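Local coordinates for phytanoyl-CoA dioxygenase (Streptomyces malaysiense, PDB 6ZYL), which catalyses beta-hydroxylation of thioholgamide as the non-heme monooxygenase ThoJ, probably using iron and 2-oxoglutarate as its family does, at residues A[28-33]-A[98-103]; A[120-124]-A[219-223]. All coordinates share one frame; numbering follows the deposited sequence.

Overall arrangement
From the N terminus the chain enters helix 28-35, runs through strand 37-41 and a largely helical stretch, and returns in helix 93-103, where contact 1 closes a loop of 64 residues. Strand 107-117 then runs within the seven-stranded mixed sheet, and the loop after it supplies residues 120-124. Ninety-four residues later, mostly loop and strand, the end of strand 217-220 meets that loop in contact 2. The two closures follow one another in series, neither nesting nor crossing, with centres about 29 Å apart. Contact 1 joins two helices beside the mixed sheet; contact 2 ties the exit of one of its strands to the end of a strand in the four-stranded sheet.

Contact 1 of 2, residues A[28-33]-A[98-103]; sequences LAERFR and AVASLL
The Phe32 ring takes the CD1 methyl of Leu102 over one face, offset toward the rim: a CH-pi contact with Leu102 CD1 4.0 Å from the Phe32 ring centroid. In the plane at the ring's edge lies Arg33 NE. The guanidinium of Arg33 in turn has Phe32 CE2 over one face, with a water in its plane at the edge and Leu102 O near that plane. The bond from Arg33 NH2 to Leu102 O is weak, at 3.5 Å and 144°. The in-plane water accepts from Arg33 NE at 2.9 Å and donates to Leu102 O, while a stronger partner of Arg33 NH2 is the carbonyl of Gln141. A bend at chi2 (-62°) turns the Arg33 chain toward helix 93-103.

Leu102 makes most of the apolar contacts, its two methyls splitting the work. Leu102 CD2 lies 3.4 Å from Ala29 CA and also touches Phe32 CB. At the start of helix 28-35, Leu28 CD2 rests 3.6 Å from Ser101 OG, whose hydroxyl is bonded back to Ala98 O. The local axes approach to 9.1 Å and cross at -68°. Val211 of strand 209-212 touches both Phe32 and Leu102, placing this helix pair against the major sheet of the double-stranded beta-helix known for the PhyH family. Apolar contact therefore carries the inner side, whereas Leu102 O is met mainly by bridging water, the weak arginine bond adding to it.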
loop_
_atom_site.group_PDB
_atom_site.type_symbol
_atom_site.label_atom_id
_atom_site.label_comp_id
_atom_site.label_asym_id
_atom_site.label_seq_id
_atom_site.Cartn_x
_atom_site.Cartn_y
_atom_site.Cartn_z
ATOM N N LEU A 28 -5.473 11.294 -16.268
ATOM C CA LEU A 28 -4.919 10.428 -15.233
ATOM C C LEU A 28 -5.752 9.160 -15.088
ATOM O O LEU A 28 -5.214 8.046 -15.060
ATOM C CB LEU A 28 -4.846 11.176 -13.904
ATOM C CG LEU A 28 -3.759 10.732 -12.926
ATOM C CD1 LEU A 28 -2.384 11.117 -13.440
ATOM C CD2 LEU A 28 -4.010 11.332 -11.548
ATOM N N ALA A 29 -7.075 9.311 -14.998
ATOM C CA ALA A 29 -7.945 8.144 -14.908
ATOM C C ALA A 29 -7.843 7.285 -16.162
ATOM O O ALA A 29 -7.872 6.051 -16.083
ATOM C CB ALA A 29 -9.390 8.584 -14.677
ATOM N N GLU A 30 -7.717 7.919 -17.331
ATOM C CA GLU A 30 -7.623 7.161 -18.575
ATOM C C GLU A 30 -6.353 6.321 -18.607
ATOM O O GLU A 30 -6.380 5.144 -18.990
ATOM C CB GLU A 30 -7.673 8.110 -19.773
ATOM C CG GLU A 30 -8.029 7.427 -21.085
ATOM C CD GLU A 30 -7.503 8.171 -22.298
ATOM O OE1 GLU A 30 -7.265 7.522 -23.339
ATOM O OE2 GLU A 30 -7.329 9.406 -22.212
ATOM N N ARG A 31 -5.223 6.912 -18.213
ATOM C CA ARG A 31 -3.977 6.153 -18.155
ATOM C C ARG A 31 -4.085 5.014 -17.149
ATOM O O ARG A 31 -3.678 3.879 -17.427
ATOM C CB ARG A 31 -2.815 7.077 -17.793
ATOM C CG ARG A 31 -2.604 8.238 -18.751
ATOM C CD ARG A 31 -1.806 9.357 -18.085
ATOM N NE ARG A 31 -0.540 8.877 -17.529
ATOM C CZ ARG A 31 0.265 9.602 -16.757
ATOM N NH1 ARG A 31 -0.061 10.848 -16.441
ATOM N NH2 ARG A 31 1.396 9.080 -16.298
ATOM N N PHE A 32 -4.638 5.302 -15.968
ATOM C CA PHE A 32 -4.774 4.281 -14.934
ATOM C C PHE A 32 -5.602 3.103 -15.433
ATOM O O PHE A 32 -5.226 1.941 -15.248
ATOM C CB PHE A 32 -5.401 4.898 -13.682
ATOM C CG PHE A 32 -5.641 3.916 -12.569
ATOM C CD1 PHE A 32 -4.600 3.493 -11.762
ATOM C CD2 PHE A 32 -6.911 3.422 -12.327
ATOM C CE1 PHE A 32 -4.819 2.589 -10.737
ATOM C CE2 PHE A 32 -7.137 2.518 -11.305
ATOM C CZ PHE A 32 -6.090 2.102 -10.510
ATOM N N ARG A 33 -6.736 3.386 -16.079
ATOM C CA ARG A 33 -7.614 2.305 -16.515
ATOM C C ARG A 33 -7.030 1.545 -17.699
ATOM O O ARG A 33 -7.247 0.334 -17.824
ATOM C CB ARG A 33 -8.994 2.861 -16.868
ATOM C CG ARG A 33 -9.747 3.461 -15.686
ATOM C CD ARG A 33 -10.036 2.417 -14.611
ATOM N NE ARG A 33 -10.641 3.012 -13.420
ATOM C CZ ARG A 33 -10.827 2.372 -12.268
ATOM N NH1 ARG A 33 -10.456 1.106 -12.143
ATOM N NH2 ARG A 33 -11.386 3.001 -11.243
ATOM N N ALA A 98 -5.465 13.073 -6.114
ATOM C CA ALA A 98 -5.131 12.146 -7.191
ATOM C C ALA A 98 -6.013 10.908 -7.144
ATOM O O ALA A 98 -6.516 10.456 -8.178
ATOM C CB ALA A 98 -3.657 11.753 -7.108
ATOM N N VAL A 99 -6.215 10.345 -5.950
ATOM C CA VAL A 99 -7.031 9.141 -5.830
ATOM C C VAL A 99 -8.485 9.447 -6.165
ATOM O O VAL A 99 -9.166 8.648 -6.819
ATOM C CB VAL A 99 -6.886 8.545 -4.418
ATOM C CG1 VAL A 99 -7.860 7.392 -4.227
ATOM C CG2 VAL A 99 -5.449 8.091 -4.179
ATOM N N ALA A 100 -8.984 10.604 -5.722
ATOM C CA ALA A 100 -10.366 10.968 -6.018
ATOM C C ALA A 100 -10.598 11.063 -7.520
ATOM O O ALA A 100 -11.662 10.680 -8.019
ATOM C CB ALA A 100 -10.718 12.290 -5.336
ATOM N N SER A 101 -9.612 11.570 -8.263
ATOM C CA SER A 101 -9.749 11.649 -9.712
ATOM C C SER A 101 -9.828 10.272 -10.356
ATOM O O SER A 101 -10.286 10.158 -11.498
ATOM C CB SER A 101 -8.586 12.447 -10.309
ATOM O OG SER A 101 -7.423 11.651 -10.445
ATOM N N LEU A 102 -9.406 9.226 -9.649
ATOM C CA LEU A 102 -9.488 7.863 -10.154
ATOM C C LEU A 102 -10.711 7.113 -9.647
ATOM O O LEU A 102 -11.324 6.354 -10.405
ATOM C CB LEU A 102 -8.235 7.077 -9.760
ATOM C CG LEU A 102 -6.866 7.598 -10.189
ATOM C CD1 LEU A 102 -5.786 6.594 -9.768
ATOM C CD2 LEU A 102 -6.806 7.847 -11.675
ATOM N N LEU A 103 -11.077 7.306 -8.379
ATOM C CA LEU A 103 -12.084 6.479 -7.733
ATOM C C LEU A 103 -13.350 7.223 -7.333
ATOM O O LEU A 103 -14.324 6.571 -6.939
ATOM C CB LEU A 103 -11.498 5.821 -6.472
ATOM C CG LEU A 103 -10.223 4.993 -6.631
ATOM C CD1 LEU A 103 -9.824 4.376 -5.292
ATOM C CD2 LEU A 103 -10.402 3.921 -7.686
HETATM O O HOH W 1 -13.961 4.750 -10.542
HETATM O O HOH W 2 -11.181 5.831 -13.326
#

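Contact 2 of 2, residues A[120-124]-A[219-223]; sequences YSGSS and ASGPN
Backbone polar contacts between Ser121 and Asn223 are loose. Asn223 N gives a weak bond to Ser121 O, 3.1 Å long but bent to 126° at the hydrogen. Next to it, Tyr120 CA makes a CA-H...O contact with Asn223 O at 3.2 Å, and at the far end Ser124 CA makes another with Ser220 O at 3.5 Å.

The touching parts run nearly antiparallel, their end-to-end directions 166° apart. They join the loop following strand 107-117 to the chain leaving strand 217-220, whose neighbours 128-129 and 160-162 belong with it to the minor sheet of the double-stranded beta-helix fold known for this family.

Close apolar-to-oxygen contacts centre on Pro222. Pro222 CB is pressed to 3.0 Å from Ser121 O and also faces Ser123 O. A chi1 of -78° lays Ser124 OG alongside the proline ring, 3.3 Å from Pro222 CD.

Side-chain hydrogen bonds lead outside the pair. The Asn223 amide bonds through OD1 to Thr225 OG1 and through ND2 to the carbonyls of Thr227 and Arg117, a grip that fixes its rotation. Arg117 NH2 also reaches Ser123 O, and Ser220 OG bonds a tartrate, probably from the crystallisation liquor.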
loop_
_atom_site.group_PDB
_atom_site.type_symbol
_atom_site.label_atom_id
_atom_site.label_comp_id
_atom_site.label_asym_id
_atom_site.label_seq_id
_atom_site.Cartn_x
_atom_site.Cartn_y
_atom_site.Cartn_z
ATOM N N TYR A 120 21.938 -4.108 -0.329
ATOM C CA TYR A 120 22.530 -5.394 -0.696
ATOM C C TYR A 120 21.666 -6.566 -0.236
ATOM O O TYR A 120 22.168 -7.583 0.247
ATOM C CB TYR A 120 23.946 -5.518 -0.131
ATOM C CG TYR A 120 24.883 -4.409 -0.554
ATOM C CD1 TYR A 120 25.172 -4.193 -1.894
ATOM C CD2 TYR A 120 25.480 -3.581 0.387
ATOM C CE1 TYR A 120 26.027 -3.183 -2.285
ATOM C CE2 TYR A 120 26.338 -2.569 0.006
ATOM C CZ TYR A 120 26.607 -2.374 -1.332
ATOM O OH TYR A 120 27.459 -1.367 -1.719
ATOM N N SER A 121 20.353 -6.424 -0.392
ATOM C CA SER A 121 19.416 -7.510 -0.133
ATOM C C SER A 121 19.198 -8.277 -1.432
ATOM O O SER A 121 18.705 -7.713 -2.415
ATOM C CB SER A 121 18.093 -6.969 0.402
ATOM O OG SER A 121 17.303 -6.458 -0.655
ATOM N N GLY A 122 19.558 -9.556 -1.435
ATOM C CA GLY A 122 19.601 -10.338 -2.651
ATOM C C GLY A 122 18.331 -11.060 -3.040
ATOM O O GLY A 122 18.365 -11.873 -3.970
ATOM N N SER A 123 17.211 -10.786 -2.384
ATOM C CA SER A 123 15.984 -11.523 -2.644
ATOM C C SER A 123 15.177 -10.870 -3.760
ATOM O O SER A 123 15.266 -9.663 -4.000
ATOM C CB SER A 123 15.134 -11.613 -1.375
ATOM O OG SER A 123 14.665 -10.335 -0.984
ATOM N N SER A 124 14.384 -11.692 -4.442
ATOM C CA SER A 124 13.507 -11.246 -5.511
ATOM C C SER A 124 12.086 -11.699 -5.212
ATOM O O SER A 124 11.859 -12.638 -4.444
ATOM C CB SER A 124 13.949 -11.797 -6.874
ATOM O OG SER A 124 15.049 -11.074 -7.392
ATOM N N ALA A 219 6.559 -7.238 -10.031
ATOM C CA ALA A 219 7.659 -7.963 -9.417
ATOM C C ALA A 219 8.686 -6.948 -8.943
ATOM O O ALA A 219 8.659 -5.781 -9.340
ATOM C CB ALA A 219 8.298 -8.961 -10.392
ATOM N N SER A 220 9.593 -7.401 -8.082
ATOM C CA SER A 220 10.638 -6.545 -7.542
ATOM C C SER A 220 11.936 -7.330 -7.479
ATOM O O SER A 220 11.943 -8.500 -7.091
ATOM C CB SER A 220 10.271 -6.017 -6.149
ATOM O OG SER A 220 9.001 -5.387 -6.163
ATOM N N GLY A 221 13.029 -6.681 -7.865
ATOM C CA GLY A 221 14.329 -7.303 -7.837
ATOM C C GLY A 221 15.082 -6.978 -6.565
ATOM O O GLY A 221 14.583 -6.275 -5.681
ATOM N N PRO A 222 16.303 -7.491 -6.446
ATOM C CA PRO A 222 17.106 -7.192 -5.253
ATOM C C PRO A 222 17.639 -5.769 -5.280
ATOM O O PRO A 222 17.800 -5.156 -6.338
ATOM C CB PRO A 222 18.245 -8.216 -5.321
ATOM C CG PRO A 222 18.387 -8.525 -6.785
ATOM C CD PRO A 222 17.000 -8.386 -7.389
ATOM N N ASN A 223 17.899 -5.240 -4.086
ATOM C CA ASN A 223 18.551 -3.944 -3.941
ATOM C C ASN A 223 20.055 -4.157 -4.057
ATOM O O ASN A 223 20.679 -4.736 -3.160
ATOM C CB ASN A 223 18.181 -3.302 -2.609
ATOM C CG ASN A 223 18.806 -1.935 -2.427
ATOM O OD1 ASN A 223 19.661 -1.520 -3.211
ATOM N ND2 ASN A 223 18.381 -1.225 -1.388
#